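Local atomic coordinates of endonuclease IV (Thermus thermophilus, PDB entry 3AAM), a protein that cleaves phosphodiester bonds at apurinic or apyrimidinic sites in DNA as a metal-dependent repair endonuclease of the AP endonuclease 2 family. Residues Val102-Val107 / Arg133-Val138; Ala30-Ala35 / Val67-Tyr72; Asp92-Ala97 / Arg126-Arg131; Gln165-Thr170 / Val200-Leu205. One frame throughout, in Å; residues are numbered along the deposited sequence.

Interaction 1: residues Val102-Val107 / Arg133-Val138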
loop_
_atom_site.group_PDB
_atom_site.type_symbol
_atom_site.label_atom_id
_atom_site.label_comp_id
_atom_site.label_asym_id
_atom_site.label_seq_id
_atom_site.Cartn_x
_atom_site.Cartn_y
_atom_site.Cartn_z
ATOM N N VAL A 102 9.107 -6.829 -8.422
ATOM C CA VAL A 102 8.516 -5.906 -7.454
ATOM C C VAL A 102 8.512 -6.630 -6.110
ATOM O O VAL A 102 7.963 -7.722 -5.993
ATOM C CB VAL A 102 7.076 -5.528 -7.860
ATOM C CG1 VAL A 102 6.406 -4.740 -6.744
ATOM C CG2 VAL A 102 7.100 -4.698 -9.144
ATOM N N GLU A 103 9.113 -6.019 -5.094
ATOM C CA GLU A 103 9.211 -6.665 -3.791
ATOM C C GLU A 103 7.957 -6.732 -2.929
ATOM O O GLU A 103 7.864 -7.602 -2.065
ATOM C CB GLU A 103 10.338 -6.023 -2.974
ATOM C CG GLU A 103 10.678 -6.784 -1.696
ATOM C CD GLU A 103 11.867 -6.198 -0.961
ATOM O OE1 GLU A 103 12.959 -6.115 -1.561
ATOM O OE2 GLU A 103 11.711 -5.823 0.220
ATOM N N TYR A 104 6.993 -5.847 -3.159
ATOM C CA TYR A 104 5.783 -5.845 -2.338
ATOM C C TYR A 104 4.456 -5.773 -3.079
ATOM O O TYR A 104 4.339 -5.118 -4.112
ATOM C CB TYR A 104 5.814 -4.667 -1.352
ATOM C CG TYR A 104 6.968 -4.686 -0.381
ATOM C CD1 TYR A 104 7.062 -5.675 0.594
ATOM C CD2 TYR A 104 7.979 -3.730 -0.454
ATOM C CE1 TYR A 104 8.141 -5.716 1.477
ATOM C CE2 TYR A 104 9.062 -3.761 0.423
ATOM C CZ TYR A 104 9.135 -4.757 1.383
ATOM O OH TYR A 104 10.209 -4.809 2.242
ATOM N N VAL A 105 3.462 -6.458 -2.523
ATOM C CA VAL A 105 2.094 -6.442 -3.034
ATOM C C VAL A 105 1.268 -6.100 -1.796
ATOM O O VAL A 105 1.425 -6.732 -0.754
ATOM C CB VAL A 105 1.643 -7.821 -3.580
ATOM C CG1 VAL A 105 0.142 -7.807 -3.862
ATOM C CG2 VAL A 105 2.405 -8.146 -4.848
ATOM N N VAL A 106 0.409 -5.092 -1.898
ATOM C CA VAL A 106 -0.407 -4.681 -0.761
ATOM C C VAL A 106 -1.891 -4.841 -1.070
ATOM O O VAL A 106 -2.343 -4.541 -2.177
ATOM C CB VAL A 106 -0.085 -3.212 -0.363
ATOM C CG1 VAL A 106 -0.362 -2.277 -1.529
ATOM C CG2 VAL A 106 -0.886 -2.811 0.859
ATOM N N VAL A 107 -2.645 -5.315 -0.083
ATOM C CA VAL A 107 -4.071 -5.552 -0.252
ATOM C C VAL A 107 -4.833 -5.171 1.002
ATOM O O VAL A 107 -4.289 -5.237 2.101
ATOM C CB VAL A 107 -4.326 -7.056 -0.542
ATOM C CG1 VAL A 107 -3.824 -7.899 0.618
ATOM C CG2 VAL A 107 -5.809 -7.307 -0.787
ATOM N N ARG A 133 10.011 -13.730 -1.710
ATOM C CA ARG A 133 9.776 -12.562 -2.548
ATOM C C ARG A 133 8.798 -12.942 -3.660
ATOM O O ARG A 133 8.959 -13.977 -4.303
ATOM C CB ARG A 133 11.102 -12.101 -3.153
ATOM C CG ARG A 133 11.062 -10.762 -3.861
ATOM C CD ARG A 133 12.336 -10.556 -4.669
ATOM N NE ARG A 133 12.394 -9.238 -5.294
ATOM C CZ ARG A 133 12.690 -8.118 -4.646
ATOM N NH1 ARG A 133 12.960 -8.154 -3.348
ATOM N NH2 ARG A 133 12.716 -6.961 -5.295
ATOM N N PRO A 134 7.771 -12.111 -3.902
ATOM C CA PRO A 134 7.470 -10.858 -3.207
ATOM C C PRO A 134 6.809 -11.078 -1.854
ATOM O O PRO A 134 6.394 -12.187 -1.522
ATOM C CB PRO A 134 6.544 -10.146 -4.183
ATOM C CG PRO A 134 5.767 -11.276 -4.756
ATOM C CD PRO A 134 6.840 -12.313 -5.028
ATOM N N VAL A 135 6.715 -10.005 -1.077
ATOM C CA VAL A 135 6.093 -10.059 0.236
ATOM C C VAL A 135 4.697 -9.444 0.166
ATOM O O VAL A 135 4.520 -8.351 -0.368
ATOM C CB VAL A 135 6.921 -9.272 1.274
ATOM C CG1 VAL A 135 6.216 -9.289 2.627
ATOM C CG2 VAL A 135 8.321 -9.876 1.387
ATOM N N LEU A 136 3.709 -10.153 0.703
ATOM C CA LEU A 136 2.335 -9.661 0.719
ATOM C C LEU A 136 2.113 -8.834 1.981
ATOM O O LEU A 136 2.422 -9.279 3.087
ATOM C CB LEU A 136 1.350 -10.835 0.680
ATOM C CG LEU A 136 -0.147 -10.508 0.734
ATOM C CD1 LEU A 136 -0.559 -9.631 -0.442
ATOM C CD2 LEU A 136 -0.934 -11.816 0.711
ATOM N N LEU A 137 1.581 -7.629 1.799
ATOM C CA LEU A 137 1.319 -6.712 2.896
ATOM C C LEU A 137 -0.176 -6.527 3.084
ATOM O O LEU A 137 -0.909 -6.360 2.111
ATOM C CB LEU A 137 1.940 -5.345 2.600
ATOM C CG LEU A 137 3.433 -5.301 2.296
ATOM C CD1 LEU A 137 3.868 -3.866 2.037
ATOM C CD2 LEU A 137 4.197 -5.896 3.469
ATOM N N VAL A 138 -0.629 -6.565 4.333
ATOM C CA VAL A 138 -2.043 -6.358 4.623
ATOM C C VAL A 138 -2.159 -4.985 5.272
ATOM O O VAL A 138 -1.371 -4.643 6.154
ATOM C CB VAL A 138 -2.608 -7.438 5.581
ATOM C CG1 VAL A 138 -2.618 -8.788 4.881
ATOM C CG2 VAL A 138 -1.781 -7.508 6.853
#
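E103 and R133 both send CG out opposite their own backbone N (chi1 -170° in each), and from there two extended chains meet at about a right angle. R133 NH1 donates to E103 OE1 at 2.7 Å, a salt bridge in which the oxygen lies near the guanidinium plane but is reached on its anti side. The carboxylate and guanidinium planes stand 73° apart, and E103 CB sits over one face of the guanidinium. R133 NH2 also binds the carbonyl of G101, so two acceptors hold this guanidinium.

Past the cis-proline P134, whose CB rests 3.3 Å from V102 O, the backbones pair in parallel through four hydrogen bonds: V135 N to E103 O, V105 N to V135 O, L137 N to V105 O at 2.7 Å, and V107 N to L137 O. On the sheet face of Y104 and V106, the phenol runs alongside V135, with Y104 CD1 3.7 Å from V135 CB, while L137 CD1 closes on the same ring atom obliquely. On the other face, L136 CD1 touches the CG1 methyls of both V105 and V107, and helix 82-100 packs against V105.

Strand 104-107, helix 114-128 and strand 135-139 thus form a beta-alpha-beta crossover, the repeating unit of a TIM barrel, with V106 on the inner face toward the metal site.

Interaction 2: residues Ala30-Ala35 / Val67-Tyr72. With PO4 (phosphate ion), chain C.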
loop_
_atom_site.group_PDB
_atom_site.type_symbol
_atom_site.label_atom_id
_atom_site.label_comp_id
_atom_site.label_asym_id
_atom_site.label_seq_id
_atom_site.Cartn_x
_atom_site.Cartn_y
_atom_site.Cartn_z
ATOM N N ALA A 30 10.268 6.247 -4.895
ATOM C CA ALA A 30 9.499 5.022 -4.714
ATOM C C ALA A 30 8.209 5.204 -5.495
ATOM O O ALA A 30 7.815 6.333 -5.782
ATOM C CB ALA A 30 9.192 4.797 -3.236
ATOM N N PHE A 31 7.559 4.103 -5.860
ATOM C CA PHE A 31 6.294 4.207 -6.578
ATOM C C PHE A 31 5.428 2.966 -6.427
ATOM O O PHE A 31 5.889 1.910 -5.990
ATOM C CB PHE A 31 6.519 4.546 -8.066
ATOM C CG PHE A 31 7.099 3.425 -8.882
ATOM C CD1 PHE A 31 6.269 2.525 -9.550
ATOM C CD2 PHE A 31 8.475 3.275 -9.000
ATOM C CE1 PHE A 31 6.808 1.492 -10.327
ATOM C CE2 PHE A 31 9.019 2.250 -9.770
ATOM C CZ PHE A 31 8.187 1.358 -10.434
ATOM N N GLN A 32 4.159 3.119 -6.778
ATOM C CA GLN A 32 3.183 2.046 -6.674
ATOM C C GLN A 32 2.353 1.993 -7.947
ATOM O O GLN A 32 2.085 3.018 -8.558
ATOM C CB GLN A 32 2.285 2.312 -5.462
ATOM C CG GLN A 32 1.145 1.332 -5.269
ATOM C CD GLN A 32 0.394 1.585 -3.978
ATOM O OE1 GLN A 32 0.858 1.226 -2.898
ATOM N NE2 GLN A 32 -0.764 2.228 -4.084
ATOM N N ILE A 33 1.953 0.785 -8.332
ATOM C CA ILE A 33 1.138 0.568 -9.519
ATOM C C ILE A 33 0.178 -0.586 -9.268
ATOM O O ILE A 33 0.280 -1.281 -8.254
ATOM C CB ILE A 33 1.996 0.157 -10.732
ATOM C CG1 ILE A 33 2.821 -1.087 -10.379
ATOM C CG2 ILE A 33 2.912 1.299 -11.158
ATOM C CD1 ILE A 33 3.516 -1.731 -11.578
ATOM N N PHE A 34 -0.765 -0.768 -10.187
ATOM C CA PHE A 34 -1.696 -1.889 -10.120
ATOM C C PHE A 34 -1.074 -2.881 -11.096
ATOM O O PHE A 34 -0.200 -2.503 -11.879
ATOM C CB PHE A 34 -3.088 -1.508 -10.635
ATOM C CG PHE A 34 -3.877 -0.630 -9.707
ATOM C CD1 PHE A 34 -4.124 -1.019 -8.395
ATOM C CD2 PHE A 34 -4.410 0.573 -10.161
ATOM C CE1 PHE A 34 -4.895 -0.222 -7.547
ATOM C CE2 PHE A 34 -5.183 1.380 -9.320
ATOM C CZ PHE A 34 -5.424 0.980 -8.011
ATOM N N ALA A 35 -1.510 -4.137 -11.052
ATOM C CA ALA A 35 -0.998 -5.152 -11.972
ATOM C C ALA A 35 -1.970 -5.320 -13.138
ATOM O O ALA A 35 -1.694 -6.041 -14.100
ATOM C CB ALA A 35 -0.805 -6.476 -11.241
ATOM N N VAL A 67 5.794 -1.027 -5.414
ATOM C CA VAL A 67 4.730 -1.736 -4.731
ATOM C C VAL A 67 3.584 -1.955 -5.702
ATOM O O VAL A 67 3.243 -1.058 -6.470
ATOM C CB VAL A 67 4.162 -0.914 -3.545
ATOM C CG1 VAL A 67 3.082 -1.705 -2.836
ATOM C CG2 VAL A 67 5.270 -0.531 -2.582
ATOM N N ILE A 68 3.004 -3.148 -5.680
ATOM C CA ILE A 68 1.852 -3.432 -6.520
ATOM C C ILE A 68 0.649 -3.478 -5.585
ATOM O O ILE A 68 0.662 -4.190 -4.579
ATOM C CB ILE A 68 1.997 -4.777 -7.276
ATOM C CG1 ILE A 68 2.867 -4.559 -8.519
ATOM C CG2 ILE A 68 0.623 -5.325 -7.655
ATOM C CD1 ILE A 68 3.144 -5.811 -9.332
ATOM N N HIS A 69 -0.373 -2.689 -5.903
ATOM C CA HIS A 69 -1.582 -2.645 -5.094
ATOM C C HIS A 69 -2.634 -3.559 -5.717
ATOM O O HIS A 69 -2.844 -3.530 -6.929
ATOM C CB HIS A 69 -2.132 -1.211 -5.040
ATOM C CG HIS A 69 -3.035 -0.948 -3.873
ATOM N ND1 HIS A 69 -4.165 -1.694 -3.616
ATOM C CD2 HIS A 69 -2.962 -0.025 -2.882
ATOM C CE1 HIS A 69 -4.747 -1.246 -2.518
ATOM N NE2 HIS A 69 -4.039 -0.233 -2.054
ATOM N N ALA A 70 -3.276 -4.380 -4.894
ATOM C CA ALA A 70 -4.333 -5.266 -5.370
ATOM C C ALA A 70 -5.572 -4.400 -5.583
ATOM O O ALA A 70 -5.681 -3.312 -5.018
ATOM C CB ALA A 70 -4.622 -6.349 -4.331
ATOM N N SER A 71 -6.511 -4.872 -6.392
ATOM C CA SER A 71 -7.721 -4.097 -6.635
ATOM C C SER A 71 -8.618 -4.049 -5.410
ATOM O O SER A 71 -8.552 -4.919 -4.544
ATOM C CB SER A 71 -8.517 -4.688 -7.794
ATOM O OG SER A 71 -9.792 -4.073 -7.867
ATOM N N TYR A 72 -9.464 -3.026 -5.348
ATOM C CA TYR A 72 -10.398 -2.873 -4.246
ATOM C C TYR A 72 -11.432 -3.993 -4.347
ATOM O O TYR A 72 -12.144 -4.287 -3.387
ATOM C CB TYR A 72 -11.090 -1.508 -4.336
ATOM C CG TYR A 72 -11.884 -1.315 -5.610
ATOM C CD1 TYR A 72 -13.193 -1.785 -5.723
ATOM C CD2 TYR A 72 -11.318 -0.679 -6.714
ATOM C CE1 TYR A 72 -13.915 -1.628 -6.905
ATOM C CE2 TYR A 72 -12.028 -0.517 -7.898
ATOM C CZ TYR A 72 -13.327 -0.994 -7.988
ATOM O OH TYR A 72 -14.035 -0.830 -9.158
HETATM P P PO4 C . -6.605 1.566 -0.239
HETATM O O1 PO4 C . -7.175 1.898 -1.668
HETATM O O2 PO4 C . -5.041 1.782 -0.235
HETATM O O3 PO4 C . -7.266 2.507 0.810
HETATM O O4 PO4 C . -6.942 0.068 0.120
HETATM O O HOH W 1 -3.396 -5.110 -9.150
#
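Three backbone hydrogen bonds join these adjacent parallel strands of the TIM barrel, part of the beta-alpha-beta unit of strand 31-34, helix 48-60 and strand 66-69: V67 N to F31 O, I33 N to V67 O, and H69 N to I33 O at 2.8 Å. Where the strands part, a water bridges them, accepting from A35 N and donating to H69 O.

H69 ND1 donates to A70 O at 2.6 Å, near the ring plane and onto a carbonyl lone pair, which fixes the rotation of the imidazole. H69 NE2 donates to phosphate O2 at 2.9 Å; the ion is probably from the crystallisation liquor, and the manganese is about 7 Å from the H69 side chain. The extended Q32 chain (chi1 176°) brings Q32 NE2 to the edge of the H69 ring, 3.4 Å from H69 CD2, with amide and ring planes 76° apart; Q32 NE2 is hydrogen-bonded to E248 OE2.

F34 lies alongside H69 and turns its ring edge to H69 O, with F34 CD1 3.2 Å away. On the reverse face I33 CG1 meets I68 CG1 at 3.9 Å, and A35 CB touches I68 CG2.

Helix 15-26 packs behind F31 and I33, helix 82-100 behind I68 and A35, while strand 104-107 flanks strand 66-69 and sets V106 beside Q32, V67 and H69.

Interaction 3: residues Asp92-Ala97 / Arg126-Arg131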
loop_
_atom_site.group_PDB
_atom_site.type_symbol
_atom_site.label_atom_id
_atom_site.label_comp_id
_atom_site.label_asym_id
_atom_site.label_seq_id
_atom_site.Cartn_x
_atom_site.Cartn_y
_atom_site.Cartn_z
ATOM N N ASP A 92 -2.671 -13.493 -8.878
ATOM C CA ASP A 92 -2.195 -12.900 -10.123
ATOM C C ASP A 92 -1.288 -11.716 -9.805
ATOM O O ASP A 92 -0.229 -11.565 -10.410
ATOM C CB ASP A 92 -3.373 -12.441 -10.989
ATOM C CG ASP A 92 -2.938 -11.567 -12.158
ATOM O OD1 ASP A 92 -2.242 -12.071 -13.065
ATOM O OD2 ASP A 92 -3.297 -10.371 -12.166
ATOM N N ASP A 93 -1.701 -10.877 -8.857
ATOM C CA ASP A 93 -0.889 -9.725 -8.472
ATOM C C ASP A 93 0.490 -10.182 -8.008
ATOM O O ASP A 93 1.501 -9.592 -8.367
ATOM C CB ASP A 93 -1.535 -8.927 -7.331
ATOM C CG ASP A 93 -2.806 -8.210 -7.748
ATOM O OD1 ASP A 93 -2.885 -7.739 -8.902
ATOM O OD2 ASP A 93 -3.723 -8.099 -6.903
ATOM N N LEU A 94 0.522 -11.236 -7.199
ATOM C CA LEU A 94 1.782 -11.756 -6.677
ATOM C C LEU A 94 2.669 -12.344 -7.772
ATOM O O LEU A 94 3.884 -12.154 -7.761
ATOM C CB LEU A 94 1.498 -12.810 -5.607
ATOM C CG LEU A 94 0.863 -12.275 -4.322
ATOM C CD1 LEU A 94 0.274 -13.413 -3.507
ATOM C CD2 LEU A 94 1.909 -11.521 -3.518
ATOM N N GLU A 95 2.054 -13.062 -8.707
ATOM C CA GLU A 95 2.776 -13.672 -9.816
ATOM C C GLU A 95 3.366 -12.590 -10.722
ATOM O O GLU A 95 4.516 -12.693 -11.159
ATOM C CB GLU A 95 1.834 -14.584 -10.609
ATOM C CG GLU A 95 1.461 -15.865 -9.865
ATOM C CD GLU A 95 0.142 -16.459 -10.325
ATOM O OE1 GLU A 95 -0.325 -16.110 -11.428
ATOM O OE2 GLU A 95 -0.427 -17.290 -9.580
ATOM N N LYS A 96 2.579 -11.551 -10.989
ATOM C CA LYS A 96 3.035 -10.454 -11.831
ATOM C C LYS A 96 4.169 -9.715 -11.119
ATOM O O LYS A 96 5.168 -9.349 -11.737
ATOM C CB LYS A 96 1.867 -9.504 -12.140
ATOM C CG LYS A 96 0.773 -10.120 -13.026
ATOM C CD LYS A 96 1.227 -10.218 -14.477
ATOM C CE LYS A 96 0.379 -11.196 -15.299
ATOM N NZ LYS A 96 -1.073 -10.866 -15.358
ATOM N N ALA A 97 4.021 -9.512 -9.814
ATOM C CA ALA A 97 5.055 -8.833 -9.043
ATOM C C ALA A 97 6.363 -9.626 -9.097
ATOM O O ALA A 97 7.444 -9.050 -9.236
ATOM C CB ALA A 97 4.604 -8.660 -7.593
ATOM N N ARG A 126 0.035 -19.390 -1.757
ATOM C CA ARG A 126 0.280 -20.757 -2.196
ATOM C C ARG A 126 0.024 -20.907 -3.692
ATOM O O ARG A 126 0.823 -21.509 -4.411
ATOM C CB ARG A 126 -0.594 -21.728 -1.407
ATOM C CG ARG A 126 -0.189 -23.177 -1.574
ATOM C CD ARG A 126 -0.898 -24.070 -0.574
ATOM N NE ARG A 126 -0.403 -25.442 -0.636
ATOM C CZ ARG A 126 0.846 -25.802 -0.358
ATOM N NH1 ARG A 126 1.743 -24.894 0.006
ATOM N NH2 ARG A 126 1.203 -27.076 -0.445
ATOM N N LEU A 127 -1.087 -20.356 -4.168
ATOM C CA LEU A 127 -1.397 -20.435 -5.588
ATOM C C LEU A 127 -0.294 -19.791 -6.418
ATOM O O LEU A 127 0.080 -20.299 -7.471
ATOM C CB LEU A 127 -2.726 -19.738 -5.895
ATOM C CG LEU A 127 -4.013 -20.458 -5.494
ATOM C CD1 LEU A 127 -5.219 -19.621 -5.888
ATOM C CD2 LEU A 127 -4.062 -21.809 -6.188
ATOM N N ALA A 128 0.232 -18.672 -5.935
ATOM C CA ALA A 128 1.281 -17.961 -6.655
ATOM C C ALA A 128 2.646 -18.616 -6.500
ATOM O O ALA A 128 3.599 -18.237 -7.180
ATOM C CB ALA A 128 1.341 -16.513 -6.182
ATOM N N GLY A 129 2.740 -19.599 -5.609
ATOM C CA GLY A 129 4.008 -20.269 -5.388
ATOM C C GLY A 129 5.071 -19.263 -5.000
ATOM O O GLY A 129 6.236 -19.390 -5.372
ATOM N N VAL A 130 4.659 -18.251 -4.248
ATOM C CA VAL A 130 5.568 -17.201 -3.812
ATOM C C VAL A 130 6.503 -17.668 -2.704
ATOM O O VAL A 130 6.097 -18.393 -1.793
ATOM C CB VAL A 130 4.789 -15.966 -3.301
ATOM C CG1 VAL A 130 5.755 -14.903 -2.802
ATOM C CG2 VAL A 130 3.922 -15.404 -4.414
ATOM N N ARG A 131 7.763 -17.255 -2.799
ATOM C CA ARG A 131 8.751 -17.595 -1.789
ATOM C C ARG A 131 8.940 -16.400 -0.866
ATOM O O ARG A 131 7.965 -15.775 -0.454
ATOM C CB ARG A 131 10.085 -17.993 -2.439
ATOM C CG ARG A 131 10.081 -19.398 -3.037
ATOM C CD ARG A 131 9.254 -20.342 -2.166
ATOM N NE ARG A 131 9.522 -20.117 -0.747
ATOM C CZ ARG A 131 8.689 -20.438 0.239
ATOM N NH1 ARG A 131 7.521 -21.010 -0.030
ATOM N NH2 ARG A 131 9.017 -20.168 1.497
#
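A128 CB nestles between two side chains of the neighbouring helix, L94 and E95, where two outer helices of the TIM barrel meet near the surface. The methyl is 3.8 Å from L94 CB and 3.7 Å from E95 CG, so L94 touches with its first side-chain carbon and E95 with its second. V130 adds its CG2 branch, which comes up to L94 CB at 3.7 Å from just past the end of helix 114-128. No hydrogen bond joins the two segments; these are van der Waals contacts. E95 places CG opposite its carbonyl carbon (chi1 -71°) and then extends, laying the carboxylate alongside the last turn of the other helix with OE2 3.5 Å from A128 CA.

What sets V130 in place is the helix end itself. G129 has positive phi (57°) and closes a Schellman motif, its N bonded back to R126 O; the chain then turns so that V130 faces helix 82-100. L125, one turn back in helix 114-128, packs on both L94 and V130 and backs this small apolar cluster. L127, from helix 114-128, touches V87 and A91, one to two turns before L94 in helix 82-100, while L94 also reaches inward to V105 on the barrel strand.

The far side of residues 92-97 is pinned by charge. D92 and D93 both form salt bridges with K36, and K96 NZ meets the syn lone pair of D92 OD1 at 2.8 Å.

Interaction 4: residues Gln165-Thr170 / Val200-Leu205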
loop_
_atom_site.group_PDB
_atom_site.type_symbol
_atom_site.label_atom_id
_atom_site.label_comp_id
_atom_site.label_asym_id
_atom_site.label_seq_id
_atom_site.Cartn_x
_atom_site.Cartn_y
_atom_site.Cartn_z
ATOM N N GLN A 165 3.323 -9.304 5.947
ATOM C CA GLN A 165 3.776 -8.151 6.697
ATOM C C GLN A 165 2.677 -7.107 6.628
ATOM O O GLN A 165 1.615 -7.367 6.063
ATOM C CB GLN A 165 5.111 -7.629 6.164
ATOM C CG GLN A 165 6.267 -8.532 6.587
ATOM C CD GLN A 165 7.626 -7.968 6.248
ATOM O OE1 GLN A 165 7.929 -6.818 6.566
ATOM N NE2 GLN A 165 8.463 -8.782 5.606
ATOM N N VAL A 166 2.925 -5.927 7.181
ATOM C CA VAL A 166 1.890 -4.904 7.234
ATOM C C VAL A 166 2.181 -3.582 6.543
ATOM O O VAL A 166 3.325 -3.137 6.470
ATOM C CB VAL A 166 1.544 -4.608 8.723
ATOM C CG1 VAL A 166 0.638 -3.385 8.839
ATOM C CG2 VAL A 166 0.887 -5.826 9.347
ATOM N N CYS A 167 1.119 -2.970 6.022
ATOM C CA CYS A 167 1.206 -1.654 5.413
ATOM C C CYS A 167 0.323 -0.753 6.268
ATOM O O CYS A 167 -0.874 -0.993 6.408
ATOM C CB CYS A 167 0.676 -1.648 3.977
ATOM S SG CYS A 167 0.512 0.038 3.306
ATOM N N LEU A 168 0.918 0.272 6.860
ATOM C CA LEU A 168 0.158 1.201 7.676
ATOM C C LEU A 168 -0.435 2.306 6.818
ATOM O O LEU A 168 0.289 2.970 6.075
ATOM C CB LEU A 168 1.058 1.846 8.729
ATOM C CG LEU A 168 0.475 3.103 9.386
ATOM C CD1 LEU A 168 -0.719 2.723 10.263
ATOM C CD2 LEU A 168 1.552 3.803 10.199
ATOM N N ASP A 169 -1.749 2.485 6.902
ATOM C CA ASP A 169 -2.400 3.571 6.183
ATOM C C ASP A 169 -2.858 4.532 7.275
ATOM O O ASP A 169 -3.688 4.190 8.121
ATOM C CB ASP A 169 -3.597 3.084 5.362
ATOM C CG ASP A 169 -4.227 4.202 4.545
ATOM O OD1 ASP A 169 -4.604 5.236 5.144
ATOM O OD2 ASP A 169 -4.342 4.057 3.308
ATOM N N THR A 170 -2.287 5.730 7.271
ATOM C CA THR A 170 -2.611 6.737 8.272
ATOM C C THR A 170 -4.052 7.245 8.218
ATOM O O THR A 170 -4.619 7.622 9.246
ATOM C CB THR A 170 -1.655 7.920 8.142
ATOM O OG1 THR A 170 -1.529 8.265 6.758
ATOM C CG2 THR A 170 -0.281 7.554 8.694
ATOM N N VAL A 200 6.666 -3.447 9.049
ATOM C CA VAL A 200 5.858 -2.427 8.374
ATOM C C VAL A 200 6.775 -1.723 7.375
ATOM O O VAL A 200 7.239 -0.603 7.611
ATOM C CB VAL A 200 5.311 -1.382 9.361
ATOM C CG1 VAL A 200 4.345 -0.447 8.642
ATOM C CG2 VAL A 200 4.616 -2.072 10.521
ATOM N N PRO A 201 7.051 -2.378 6.239
ATOM C CA PRO A 201 7.929 -1.810 5.213
ATOM C C PRO A 201 7.378 -0.666 4.376
ATOM O O PRO A 201 8.142 0.131 3.828
ATOM C CB PRO A 201 8.277 -3.026 4.361
ATOM C CG PRO A 201 7.019 -3.832 4.416
ATOM C CD PRO A 201 6.644 -3.751 5.883
ATOM N N VAL A 202 6.059 -0.585 4.277
ATOM C CA VAL A 202 5.425 0.447 3.475
ATOM C C VAL A 202 4.330 1.166 4.240
ATOM O O VAL A 202 3.564 0.551 4.985
ATOM C CB VAL A 202 4.803 -0.156 2.190
ATOM C CG1 VAL A 202 4.158 0.941 1.360
ATOM C CG2 VAL A 202 5.867 -0.888 1.385
ATOM N N VAL A 203 4.267 2.477 4.046
ATOM C CA VAL A 203 3.258 3.299 4.686
ATOM C C VAL A 203 2.452 4.034 3.620
ATOM O O VAL A 203 3.029 4.657 2.724
ATOM C CB VAL A 203 3.894 4.373 5.610
ATOM C CG1 VAL A 203 2.802 5.294 6.158
ATOM C CG2 VAL A 203 4.664 3.713 6.749
ATOM N N HIS A 204 1.129 3.924 3.683
ATOM C CA HIS A 204 0.279 4.677 2.762
ATOM C C HIS A 204 -0.009 5.929 3.587
ATOM O O HIS A 204 -0.885 5.930 4.458
ATOM C CB HIS A 204 -1.020 3.925 2.444
ATOM C CG HIS A 204 -0.858 2.826 1.439
ATOM N ND1 HIS A 204 0.144 2.818 0.490
ATOM C CD2 HIS A 204 -1.603 1.719 1.206
ATOM C CE1 HIS A 204 0.009 1.752 -0.280
ATOM N NE2 HIS A 204 -1.045 1.069 0.132
ATOM N N LEU A 205 0.768 6.977 3.322
ATOM C CA LEU A 205 0.691 8.237 4.049
ATOM C C LEU A 205 -0.418 9.149 3.544
ATOM O O LEU A 205 -0.174 10.267 3.094
ATOM C CB LEU A 205 2.045 8.952 3.965
ATOM C CG LEU A 205 2.344 10.022 5.018
ATOM C CD1 LEU A 205 2.551 9.364 6.383
ATOM C CD2 LEU A 205 3.587 10.794 4.616
#
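The C167 sulfur sits over one face of the H204 ring, 3.6 Å from its centroid and 17° off the normal. C167 holds SG opposite its backbone N (chi1 170°), which carries the sulfur across to the neighbouring strand. This is the tight half of the contact. Next to it D169 and H204 cross at about a right angle, with D169 OD2 3.4 Å from H204 CB and the carboxylate and ring planes 77° apart. The backbone is close here too: H204 N donates to L168 O at 2.7 Å and T170 N to H204 O at 3.1 Å.

These are neighbouring parallel strands of the TIM barrel, and C167, D169 and H204 point to its inner face. D169 is the N-cap of helix 170-176: its OD1 accepts from the backbone N of H172, whose side chain is a manganese ligand, consistent with a second-shell role at the metal. T170 OG1 is bonded to N206 O, while L205 packs against helix 230-235.

Toward the start of the strands the pairing slackens. The bond from L168 N to V202 O is long at 3.3 Å, and around P201 the chains meet through carbon instead: V200 CA-H points at V166 O, and P201 CD lies 3.4 Å from Q165 OE1. Q165 and P201, both partly exposed, mark this looser end, where P201 also touches Y104 and L137.

Interactions 2, 1 and 4 are successive pieces of one barrel wall. V106 N bonds to I68 O at 2.8 Å, joining interactions 1 and 2, and V138 N bonds to Q165 O at 2.9 Å, joining 1 and 4. Across the barrel interior, interactions 2 and 4 meet where the H69 and H204 rings lie nearly parallel. The manganese, held by H172, D217 and H219, is about 4 Å from the side chain of D169, 7 Å from H69 and 10 Å from V106. Interaction 3 lies outside this wall, its V105-facing helix in contact with interactions 1 and 2, but its nearest atoms stay about 9 Å from those of interaction 4.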